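Local atomic coordinates of putative SnoaL-like polyketide cyclase (Jannaschia sp., PDB entry 3KKG), a protein that is of unproven function but, as a SnoaL-like member of the NTF2 clan, may act as a polyketide cyclase or a related small-molecule lyase. Residues M37-F45 with G53-L64; R4-V15 with V78-V87. One frame throughout, in Å; residues are numbered along the deposited sequence.

Contact 1. Residues M37-F45 with G53-L64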
loop_
_atom_site.group_PDB
_atom_site.type_symbol
_atom_site.label_atom_id
_atom_site.label_comp_id
_atom_site.label_asym_id
_atom_site.label_seq_id
_atom_site.Cartn_x
_atom_site.Cartn_y
_atom_site.Cartn_z
HETATM N N MSE A 37 -8.364 -9.675 -16.709
HETATM C CA MSE A 37 -7.632 -8.463 -17.127
HETATM C C MSE A 37 -7.874 -8.192 -18.616
HETATM O O MSE A 37 -8.097 -9.122 -19.405
HETATM C CB MSE A 37 -6.118 -8.621 -16.917
HETATM C CG MSE A 37 -5.592 -8.377 -15.507
HETATM SE SE MSE A 37 -6.112 -9.743 -14.157
HETATM C CE MSE A 37 -4.729 -9.331 -12.820
ATOM N N THR A 38 -7.764 -6.916 -18.987
ATOM C CA THR A 38 -7.779 -6.510 -20.407
ATOM C C THR A 38 -6.400 -6.776 -21.015
ATOM O O THR A 38 -5.411 -6.951 -20.322
ATOM C CB THR A 38 -8.105 -5.026 -20.549
ATOM O OG1 THR A 38 -7.104 -4.249 -19.875
ATOM C CG2 THR A 38 -9.501 -4.741 -19.966
ATOM N N PRO A 39 -6.333 -6.875 -22.343
ATOM C CA PRO A 39 -5.037 -7.123 -23.001
ATOM C C PRO A 39 -3.971 -6.061 -22.701
ATOM O O PRO A 39 -2.775 -6.363 -22.650
ATOM C CB PRO A 39 -5.402 -7.128 -24.490
ATOM C CG PRO A 39 -6.871 -7.367 -24.507
ATOM C CD PRO A 39 -7.460 -6.802 -23.294
ATOM N N GLY A 40 -4.413 -4.819 -22.531
ATOM C CA GLY A 40 -3.522 -3.706 -22.213
ATOM C C GLY A 40 -3.355 -3.465 -20.709
ATOM O O GLY A 40 -2.868 -2.411 -20.312
ATOM N N PHE A 41 -3.753 -4.446 -19.897
ATOM C CA PHE A 41 -3.525 -4.410 -18.438
ATOM C C PHE A 41 -2.122 -3.956 -18.109
ATOM O O PHE A 41 -1.145 -4.342 -18.764
ATOM C CB PHE A 41 -3.779 -5.797 -17.889
ATOM C CG PHE A 41 -3.411 -5.962 -16.451
ATOM C CD1 PHE A 41 -4.134 -5.359 -15.472
ATOM C CD2 PHE A 41 -2.361 -6.793 -16.080
ATOM C CE1 PHE A 41 -3.806 -5.580 -14.108
ATOM C CE2 PHE A 41 -2.068 -7.043 -14.784
ATOM C CZ PHE A 41 -2.749 -6.410 -13.783
ATOM N N ARG A 42 -2.030 -3.141 -17.068
ATOM C CA ARG A 42 -0.753 -2.608 -16.561
ATOM C C ARG A 42 -0.602 -3.007 -15.088
ATOM O O ARG A 42 -1.525 -2.827 -14.294
ATOM C CB ARG A 42 -0.775 -1.066 -16.547
ATOM C CG ARG A 42 -0.751 -0.425 -17.884
ATOM C CD ARG A 42 -1.338 0.996 -17.852
ATOM N NE ARG A 42 -0.771 1.811 -16.784
ATOM C CZ ARG A 42 0.337 2.545 -16.861
ATOM N NH1 ARG A 42 1.059 2.608 -17.955
ATOM N NH2 ARG A 42 0.720 3.246 -15.812
ATOM N N SER A 43 0.590 -3.486 -14.775
ATOM C CA SER A 43 0.969 -3.939 -13.462
ATOM C C SER A 43 2.058 -3.000 -12.914
ATOM O O SER A 43 3.010 -2.652 -13.607
ATOM C CB SER A 43 1.492 -5.363 -13.565
ATOM O OG SER A 43 1.834 -5.839 -12.280
ATOM N N ILE A 44 1.891 -2.561 -11.682
ATOM C CA ILE A 44 2.799 -1.611 -11.074
ATOM C C ILE A 44 3.225 -2.219 -9.731
ATOM O O ILE A 44 2.358 -2.492 -8.871
ATOM C CB ILE A 44 2.120 -0.245 -10.856
ATOM C CG1 ILE A 44 1.807 0.409 -12.212
ATOM C CG2 ILE A 44 3.011 0.689 -9.998
ATOM C CD1 ILE A 44 0.908 1.647 -12.118
ATOM N N PHE A 45 4.519 -2.492 -9.592
ATOM C CA PHE A 45 5.058 -3.147 -8.418
ATOM C C PHE A 45 5.819 -2.107 -7.631
ATOM O O PHE A 45 6.880 -1.661 -8.070
ATOM C CB PHE A 45 5.953 -4.292 -8.863
ATOM C CG PHE A 45 6.514 -5.120 -7.764
ATOM C CD1 PHE A 45 5.742 -6.024 -7.122
ATOM C CD2 PHE A 45 7.834 -5.024 -7.421
ATOM C CE1 PHE A 45 6.282 -6.880 -6.160
ATOM C CE2 PHE A 45 8.381 -5.853 -6.418
ATOM C CZ PHE A 45 7.586 -6.738 -5.781
ATOM N N GLY A 53 0.839 -4.725 -20.683
ATOM C CA GLY A 53 0.380 -5.885 -21.432
ATOM C C GLY A 53 0.137 -7.083 -20.553
ATOM O O GLY A 53 0.905 -7.368 -19.667
ATOM N N ILE A 54 -0.938 -7.815 -20.822
ATOM C CA ILE A 54 -1.323 -8.926 -19.961
ATOM C C ILE A 54 -0.287 -10.065 -19.920
ATOM O O ILE A 54 0.021 -10.584 -18.848
ATOM C CB ILE A 54 -2.748 -9.460 -20.338
ATOM C CG1 ILE A 54 -3.218 -10.509 -19.320
ATOM C CG2 ILE A 54 -2.796 -9.973 -21.781
ATOM C CD1 ILE A 54 -3.220 -10.041 -17.859
ATOM N N GLU A 55 0.274 -10.449 -21.066
ATOM C CA GLU A 55 1.253 -11.531 -21.045
ATOM C C GLU A 55 2.527 -11.129 -20.307
ATOM O O GLU A 55 3.109 -11.940 -19.564
ATOM C CB GLU A 55 1.593 -11.991 -22.441
ATOM C CG GLU A 55 0.428 -12.651 -23.149
ATOM C CD GLU A 55 -0.171 -13.782 -22.357
ATOM O OE1 GLU A 55 0.595 -14.566 -21.770
ATOM O OE2 GLU A 55 -1.416 -13.882 -22.314
ATOM N N GLN A 56 2.929 -9.871 -20.495
ATOM C CA GLN A 56 4.099 -9.309 -19.786
ATOM C C GLN A 56 3.849 -9.276 -18.290
ATOM O O GLN A 56 4.720 -9.644 -17.478
ATOM C CB GLN A 56 4.400 -7.914 -20.306
ATOM C CG GLN A 56 4.897 -7.883 -21.769
ATOM C CD GLN A 56 3.784 -7.827 -22.827
ATOM O OE1 GLN A 56 2.611 -8.041 -22.549
ATOM N NE2 GLN A 56 4.182 -7.583 -24.081
ATOM N N ALA A 57 2.649 -8.846 -17.922
ATOM C CA ALA A 57 2.307 -8.789 -16.512
ATOM C C ALA A 57 2.206 -10.180 -15.875
ATOM O O ALA A 57 2.619 -10.409 -14.731
ATOM C CB ALA A 57 0.996 -8.041 -16.333
ATOM N N ILE A 58 1.639 -11.124 -16.601
ATOM C CA ILE A 58 1.647 -12.503 -16.174
ATOM C C ILE A 58 3.059 -13.060 -15.975
ATOM O O ILE A 58 3.335 -13.722 -14.988
ATOM C CB ILE A 58 0.846 -13.393 -17.193
ATOM C CG1 ILE A 58 -0.660 -13.170 -17.030
ATOM C CG2 ILE A 58 1.177 -14.910 -17.058
ATOM C CD1 ILE A 58 -1.472 -13.878 -18.118
ATOM N N ALA A 59 3.941 -12.798 -16.932
ATOM C CA ALA A 59 5.330 -13.234 -16.827
ATOM C C ALA A 59 6.012 -12.691 -15.572
ATOM O O ALA A 59 6.745 -13.407 -14.902
ATOM C CB ALA A 59 6.096 -12.818 -18.082
ATOM N N PHE A 60 5.754 -11.427 -15.267
ATOM C CA PHE A 60 6.325 -10.784 -14.093
ATOM C C PHE A 60 5.791 -11.472 -12.829
ATOM O O PHE A 60 6.533 -11.747 -11.860
ATOM C CB PHE A 60 5.993 -9.291 -14.102
ATOM C CG PHE A 60 6.532 -8.543 -12.926
ATOM C CD1 PHE A 60 7.821 -8.077 -12.925
ATOM C CD2 PHE A 60 5.760 -8.344 -11.802
ATOM C CE1 PHE A 60 8.318 -7.393 -11.820
ATOM C CE2 PHE A 60 6.272 -7.653 -10.679
ATOM C CZ PHE A 60 7.528 -7.190 -10.691
ATOM N N ASN A 61 4.473 -11.720 -12.772
ATOM C CA ASN A 61 3.913 -12.396 -11.606
ATOM C C ASN A 61 4.520 -13.779 -11.399
ATOM O O ASN A 61 4.837 -14.162 -10.279
ATOM C CB ASN A 61 2.381 -12.497 -11.758
ATOM C CG ASN A 61 1.659 -12.787 -10.474
ATOM O OD1 ASN A 61 0.862 -13.744 -10.390
ATOM N ND2 ASN A 61 1.804 -11.930 -9.540
ATOM N N ALA A 62 4.696 -14.493 -12.508
ATOM C CA ALA A 62 5.280 -15.820 -12.463
ATOM C C ALA A 62 6.671 -15.793 -11.846
ATOM O O ALA A 62 6.972 -16.653 -11.013
ATOM C CB ALA A 62 5.310 -16.468 -13.882
ATOM N N VAL A 63 7.467 -14.784 -12.195
ATOM C CA VAL A 63 8.813 -14.622 -11.605
ATOM C C VAL A 63 8.735 -14.462 -10.106
ATOM O O VAL A 63 9.456 -15.086 -9.352
ATOM C CB VAL A 63 9.610 -13.451 -12.253
ATOM C CG1 VAL A 63 10.897 -13.122 -11.445
ATOM C CG2 VAL A 63 9.920 -13.776 -13.676
ATOM N N LEU A 64 7.825 -13.615 -9.638
ATOM C CA LEU A 64 7.690 -13.455 -8.213
ATOM C C LEU A 64 7.400 -14.776 -7.506
ATOM O O LEU A 64 7.951 -15.083 -6.457
ATOM C CB LEU A 64 6.596 -12.405 -7.874
ATOM C CG LEU A 64 6.773 -10.972 -8.373
ATOM C CD1 LEU A 64 5.509 -10.125 -8.063
ATOM C CD2 LEU A 64 8.011 -10.333 -7.742
HETATM O O HOH W 1 2.038 -8.507 -12.723
#
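F45 and F60 form an edge-to-face pair: CZ of F60 lies over one face of the F45 ring, 3.7 Å from CG of F45. The two planes stand at 66°, with the ring centroids 5.4 Å apart. L64 follows one helical turn later, its CD1 3.8 Å from CE1 of F45. Glycols, probably from the crystallisation liquor, are bound near F60 and L64. The second ring of the strand, F41, is covered on one face by CG of the selenomethionine M37, in the conformer given, while CB of A57 stands at its edge, 3.6 Å from CE2. CD1 of I54 touches F41 CD2 at 3.8 Å and also meets M37 CB, coming from beside the pair. Both phenylalanines of strand 41-45 carry CG anti to the backbone N (chi1 -176° for F45), which turns their rings to helix 54-64. S43, between them, packs its CB on A57, and in the conformer given a water joins its OG to the carbonyl O of A57.

At the start of the helix two backbone bonds fix the register. G53 N, at the N-cap position, reaches F41 O over 2.8 Å, nearly along the C=O axis; I54 N reaches P39 O over 3.0 Å from above the carbonyl plane. Polar bonds thus tie the first helical turn to the corner between strands 37-38 and 41-45, whereas apolar and aromatic packing dominates the rest.

Contact 2. Residues R4-V15 with V78-V87; sequences RSPIETQNVETV and VTVEGDNVVV
V12 meets V78 tip to tip, CG1 to CG1 at 3.8 Å, and sets its other methyl, CG2, against CG1 of V80 at 3.6 Å. One turn on, V15 points end-on at V85 and slides past V87, so the inner face of helix 6-15 rides on valines of both hairpin strands. The extended R4 lies across V80, whose CG1 takes the place between backbone N and carbonyl carbon (chi1 56°) and comes 3.3 Å from NE of R4. CG2 of V12 sits over one face of the guanidinium, toward its rim. Beyond this contact, R4 pairs in a salt bridge with E81 of the second subunit.

ND2 of N11 donates twice: to G82 O at 2.9 Å, which lies in the amide plane although ND2 approaches from above the carbonyl plane, and to D83 OD1 at 2.9 Å, on the anti lone pair. A water donates to both N11 OD1 and D83 OD1. S5 N donates to E8 OE1 and E8 N to S5 OG, a capping box; S5 OG is less surely placed, as is E8 OE2, which accepts from G82 N. N11, in the second helical turn, therefore holds the type II' turn E81-N84, valine packing holds the strands, and the R4 charge is probably balanced across the dimer.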
loop_
_atom_site.group_PDB
_atom_site.type_symbol
_atom_site.label_atom_id
_atom_site.label_comp_id
_atom_site.label_asym_id
_atom_site.label_seq_id
_atom_site.Cartn_x
_atom_site.Cartn_y
_atom_site.Cartn_z
ATOM N N ARG A 4 -23.067 -1.864 -1.247
ATOM C CA ARG A 4 -22.399 -1.826 -2.537
ATOM C C ARG A 4 -23.413 -1.793 -3.663
ATOM O O ARG A 4 -24.410 -2.497 -3.643
ATOM C CB ARG A 4 -21.520 -3.065 -2.703
ATOM C CG ARG A 4 -20.286 -2.992 -1.815
ATOM C CD ARG A 4 -19.461 -4.260 -1.762
ATOM N NE ARG A 4 -18.307 -4.016 -0.946
ATOM C CZ ARG A 4 -17.489 -4.938 -0.487
ATOM N NH1 ARG A 4 -17.677 -6.216 -0.838
ATOM N NH2 ARG A 4 -16.470 -4.605 0.288
ATOM N N SER A 5 -23.109 -0.982 -4.664
ATOM C CA SER A 5 -23.905 -1.004 -5.872
ATOM C C SER A 5 -23.686 -2.322 -6.613
ATOM O O SER A 5 -22.716 -3.069 -6.341
ATOM C CB SER A 5 -23.540 0.147 -6.803
ATOM O OG SER A 5 -22.243 -0.058 -7.382
ATOM N N PRO A 6 -24.562 -2.650 -7.551
ATOM C CA PRO A 6 -24.338 -3.837 -8.360
ATOM C C PRO A 6 -22.975 -3.875 -9.031
ATOM O O PRO A 6 -22.350 -4.932 -9.076
ATOM C CB PRO A 6 -25.484 -3.771 -9.397
ATOM C CG PRO A 6 -26.557 -3.030 -8.706
ATOM C CD PRO A 6 -25.880 -2.023 -7.851
ATOM N N ILE A 7 -22.534 -2.754 -9.579
ATOM C CA ILE A 7 -21.248 -2.743 -10.269
ATOM C C ILE A 7 -20.135 -2.941 -9.238
ATOM O O ILE A 7 -19.150 -3.663 -9.485
ATOM C CB ILE A 7 -21.056 -1.423 -11.057
ATOM C CG1 ILE A 7 -21.949 -1.409 -12.280
ATOM C CG2 ILE A 7 -19.596 -1.266 -11.547
ATOM C CD1 ILE A 7 -22.132 -0.029 -12.850
ATOM N N GLU A 8 -20.253 -2.263 -8.091
ATOM C CA GLU A 8 -19.229 -2.427 -7.049
ATOM C C GLU A 8 -19.105 -3.874 -6.593
ATOM O O GLU A 8 -18.014 -4.427 -6.449
ATOM C CB GLU A 8 -19.532 -1.535 -5.851
ATOM C CG GLU A 8 -19.243 -0.053 -6.136
ATOM C CD GLU A 8 -19.626 0.860 -4.971
ATOM O OE1 GLU A 8 -20.591 0.528 -4.260
ATOM O OE2 GLU A 8 -19.013 1.925 -4.806
ATOM N N THR A 9 -20.241 -4.501 -6.299
ATOM C CA THR A 9 -20.171 -5.879 -5.849
ATOM C C THR A 9 -19.608 -6.813 -6.941
ATOM O O THR A 9 -18.830 -7.708 -6.634
ATOM C CB THR A 9 -21.503 -6.396 -5.257
ATOM O OG1 THR A 9 -21.275 -7.678 -4.661
ATOM C CG2 THR A 9 -22.541 -6.500 -6.329
ATOM N N GLN A 10 -19.981 -6.597 -8.201
ATOM C CA GLN A 10 -19.408 -7.415 -9.271
ATOM C C GLN A 10 -17.910 -7.165 -9.436
ATOM O O GLN A 10 -17.133 -8.101 -9.644
ATOM C CB GLN A 10 -20.127 -7.214 -10.591
ATOM C CG GLN A 10 -19.632 -8.204 -11.663
ATOM C CD GLN A 10 -19.785 -9.672 -11.250
ATOM O OE1 GLN A 10 -20.925 -10.151 -11.070
ATOM N NE2 GLN A 10 -18.661 -10.385 -11.088
ATOM N N ASN A 11 -17.496 -5.904 -9.244
ATOM C CA ASN A 11 -16.075 -5.576 -9.317
ATOM C C ASN A 11 -15.337 -6.359 -8.244
ATOM O O ASN A 11 -14.238 -6.898 -8.495
ATOM C CB ASN A 11 -15.901 -4.092 -9.102
ATOM C CG ASN A 11 -16.142 -3.262 -10.375
ATOM O OD1 ASN A 11 -16.276 -3.789 -11.471
ATOM N ND2 ASN A 11 -16.158 -1.925 -10.190
ATOM N N VAL A 12 -15.903 -6.382 -7.019
ATOM C CA VAL A 12 -15.267 -7.126 -5.922
ATOM C C VAL A 12 -15.184 -8.619 -6.204
ATOM O O VAL A 12 -14.164 -9.279 -5.962
ATOM C CB VAL A 12 -15.959 -6.827 -4.564
ATOM C CG1 VAL A 12 -15.448 -7.789 -3.482
ATOM C CG2 VAL A 12 -15.654 -5.359 -4.127
ATOM N N GLU A 13 -16.310 -9.150 -6.661
ATOM C CA GLU A 13 -16.333 -10.582 -6.964
ATOM C C GLU A 13 -15.258 -10.950 -7.994
ATOM O O GLU A 13 -14.509 -11.954 -7.857
ATOM C CB GLU A 13 -17.726 -11.012 -7.422
ATOM C CG GLU A 13 -18.797 -10.923 -6.298
ATOM C CD GLU A 13 -20.196 -11.358 -6.755
ATOM O OE1 GLU A 13 -20.276 -12.185 -7.685
ATOM O OE2 GLU A 13 -21.189 -10.945 -6.129
ATOM N N THR A 14 -15.169 -10.153 -9.035
ATOM C CA THR A 14 -14.170 -10.370 -10.081
ATOM C C THR A 14 -12.751 -10.277 -9.525
ATOM O O THR A 14 -11.922 -11.170 -9.791
ATOM C CB THR A 14 -14.413 -9.398 -11.235
ATOM O OG1 THR A 14 -15.663 -9.741 -11.852
ATOM C CG2 THR A 14 -13.241 -9.378 -12.274
ATOM N N VAL A 15 -12.460 -9.240 -8.752
ATOM C CA VAL A 15 -11.123 -9.096 -8.190
ATOM C C VAL A 15 -10.752 -10.202 -7.208
ATOM O O VAL A 15 -9.623 -10.715 -7.192
ATOM C CB VAL A 15 -10.964 -7.713 -7.508
ATOM C CG1 VAL A 15 -9.802 -7.732 -6.579
ATOM C CG2 VAL A 15 -10.892 -6.631 -8.584
ATOM N N VAL A 78 -11.439 -5.635 2.234
ATOM C CA VAL A 78 -11.790 -5.258 0.886
ATOM C C VAL A 78 -12.550 -3.910 0.986
ATOM O O VAL A 78 -13.526 -3.784 1.751
ATOM C CB VAL A 78 -12.671 -6.270 0.202
ATOM C CG1 VAL A 78 -13.101 -5.804 -1.178
ATOM C CG2 VAL A 78 -11.951 -7.653 0.199
ATOM N N THR A 79 -12.096 -2.939 0.224
ATOM C CA THR A 79 -12.732 -1.643 0.142
ATOM C C THR A 79 -12.968 -1.331 -1.295
ATOM O O THR A 79 -12.014 -1.275 -2.095
ATOM C CB THR A 79 -11.849 -0.607 0.832
ATOM O OG1 THR A 79 -11.867 -0.881 2.233
ATOM C CG2 THR A 79 -12.315 0.876 0.597
ATOM N N VAL A 80 -14.199 -1.023 -1.662
ATOM C CA VAL A 80 -14.499 -0.676 -3.036
ATOM C C VAL A 80 -15.261 0.626 -3.101
ATOM O O VAL A 80 -16.175 0.842 -2.323
ATOM C CB VAL A 80 -15.321 -1.806 -3.769
ATOM C CG1 VAL A 80 -16.602 -2.123 -2.999
ATOM C CG2 VAL A 80 -15.646 -1.438 -5.216
ATOM N N GLU A 81 -14.887 1.468 -4.067
ATOM C CA GLU A 81 -15.676 2.635 -4.475
ATOM C C GLU A 81 -15.672 2.686 -5.986
ATOM O O GLU A 81 -14.628 2.878 -6.632
ATOM C CB GLU A 81 -15.112 3.917 -3.902
ATOM C CG GLU A 81 -16.064 5.087 -4.147
ATOM C CD GLU A 81 -15.651 6.380 -3.541
ATOM O OE1 GLU A 81 -14.498 6.553 -3.134
ATOM O OE2 GLU A 81 -16.512 7.307 -3.584
ATOM N N GLY A 82 -16.822 2.449 -6.555
ATOM C CA GLY A 82 -16.944 2.417 -8.010
ATOM C C GLY A 82 -16.021 1.392 -8.647
ATOM O O GLY A 82 -16.063 0.222 -8.279
ATOM N N ASP A 83 -15.176 1.867 -9.570
ATOM C CA ASP A 83 -14.258 1.010 -10.300
ATOM C C ASP A 83 -12.862 0.855 -9.625
ATOM O O ASP A 83 -11.910 0.397 -10.239
ATOM C CB ASP A 83 -14.139 1.512 -11.746
ATOM C CG ASP A 83 -15.299 1.103 -12.594
ATOM O OD1 ASP A 83 -15.913 0.032 -12.365
ATOM O OD2 ASP A 83 -15.611 1.835 -13.562
ATOM N N ASN A 84 -12.757 1.233 -8.342
ATOM C CA ASN A 84 -11.538 1.055 -7.560
ATOM C C ASN A 84 -11.784 0.069 -6.464
ATOM O O ASN A 84 -12.686 0.250 -5.679
ATOM C CB ASN A 84 -11.099 2.366 -6.909
ATOM C CG ASN A 84 -10.736 3.424 -7.961
ATOM O OD1 ASN A 84 -9.621 3.446 -8.451
ATOM N ND2 ASN A 84 -11.697 4.206 -8.366
ATOM N N VAL A 85 -10.994 -1.032 -6.451
ATOM C CA VAL A 85 -11.078 -2.057 -5.431
ATOM C C VAL A 85 -9.719 -2.169 -4.764
ATOM O O VAL A 85 -8.682 -2.332 -5.445
ATOM C CB VAL A 85 -11.478 -3.426 -6.011
ATOM C CG1 VAL A 85 -11.538 -4.422 -4.874
ATOM C CG2 VAL A 85 -12.839 -3.332 -6.718
ATOM N N VAL A 86 -9.722 -2.121 -3.443
ATOM C CA VAL A 86 -8.509 -2.190 -2.644
ATOM C C VAL A 86 -8.591 -3.402 -1.768
ATOM O O VAL A 86 -9.579 -3.616 -1.072
ATOM C CB VAL A 86 -8.359 -0.914 -1.752
ATOM C CG1 VAL A 86 -7.073 -1.002 -0.889
ATOM C CG2 VAL A 86 -8.441 0.372 -2.623
ATOM N N VAL A 87 -7.623 -4.291 -1.862
ATOM C CA VAL A 87 -7.565 -5.529 -1.121
ATOM C C VAL A 87 -6.347 -5.502 -0.222
ATOM O O VAL A 87 -5.228 -5.414 -0.710
ATOM C CB VAL A 87 -7.546 -6.765 -2.043
ATOM C CG1 VAL A 87 -7.510 -8.038 -1.199
ATOM C CG2 VAL A 87 -8.746 -6.765 -2.982
HETATM O O HOH W 2 -16.426 -2.283 -13.748
#

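How the contacts relate
Contact 1 and contact 2 have their centres 21 Å apart and do not touch, their nearest atoms lying about 7 Å from each other. Both reach the same mixed sheet, in which 41-45 lies next to the outermost strand 51-52 and 72-81 is the outermost strand at the far end, beside 84-94. Along the chain, helix 6-16 comes first, then both segments of contact 1, and finally the hairpin of contact 2; helix 54-67 leads directly into strand 72-81. Separate helices thus pack on widely spaced strands of one curved sheet, in keeping with the NTF2-like fold. Contact 2 also borders the second subunit, whereas no other chain of the assembly touches contact 1.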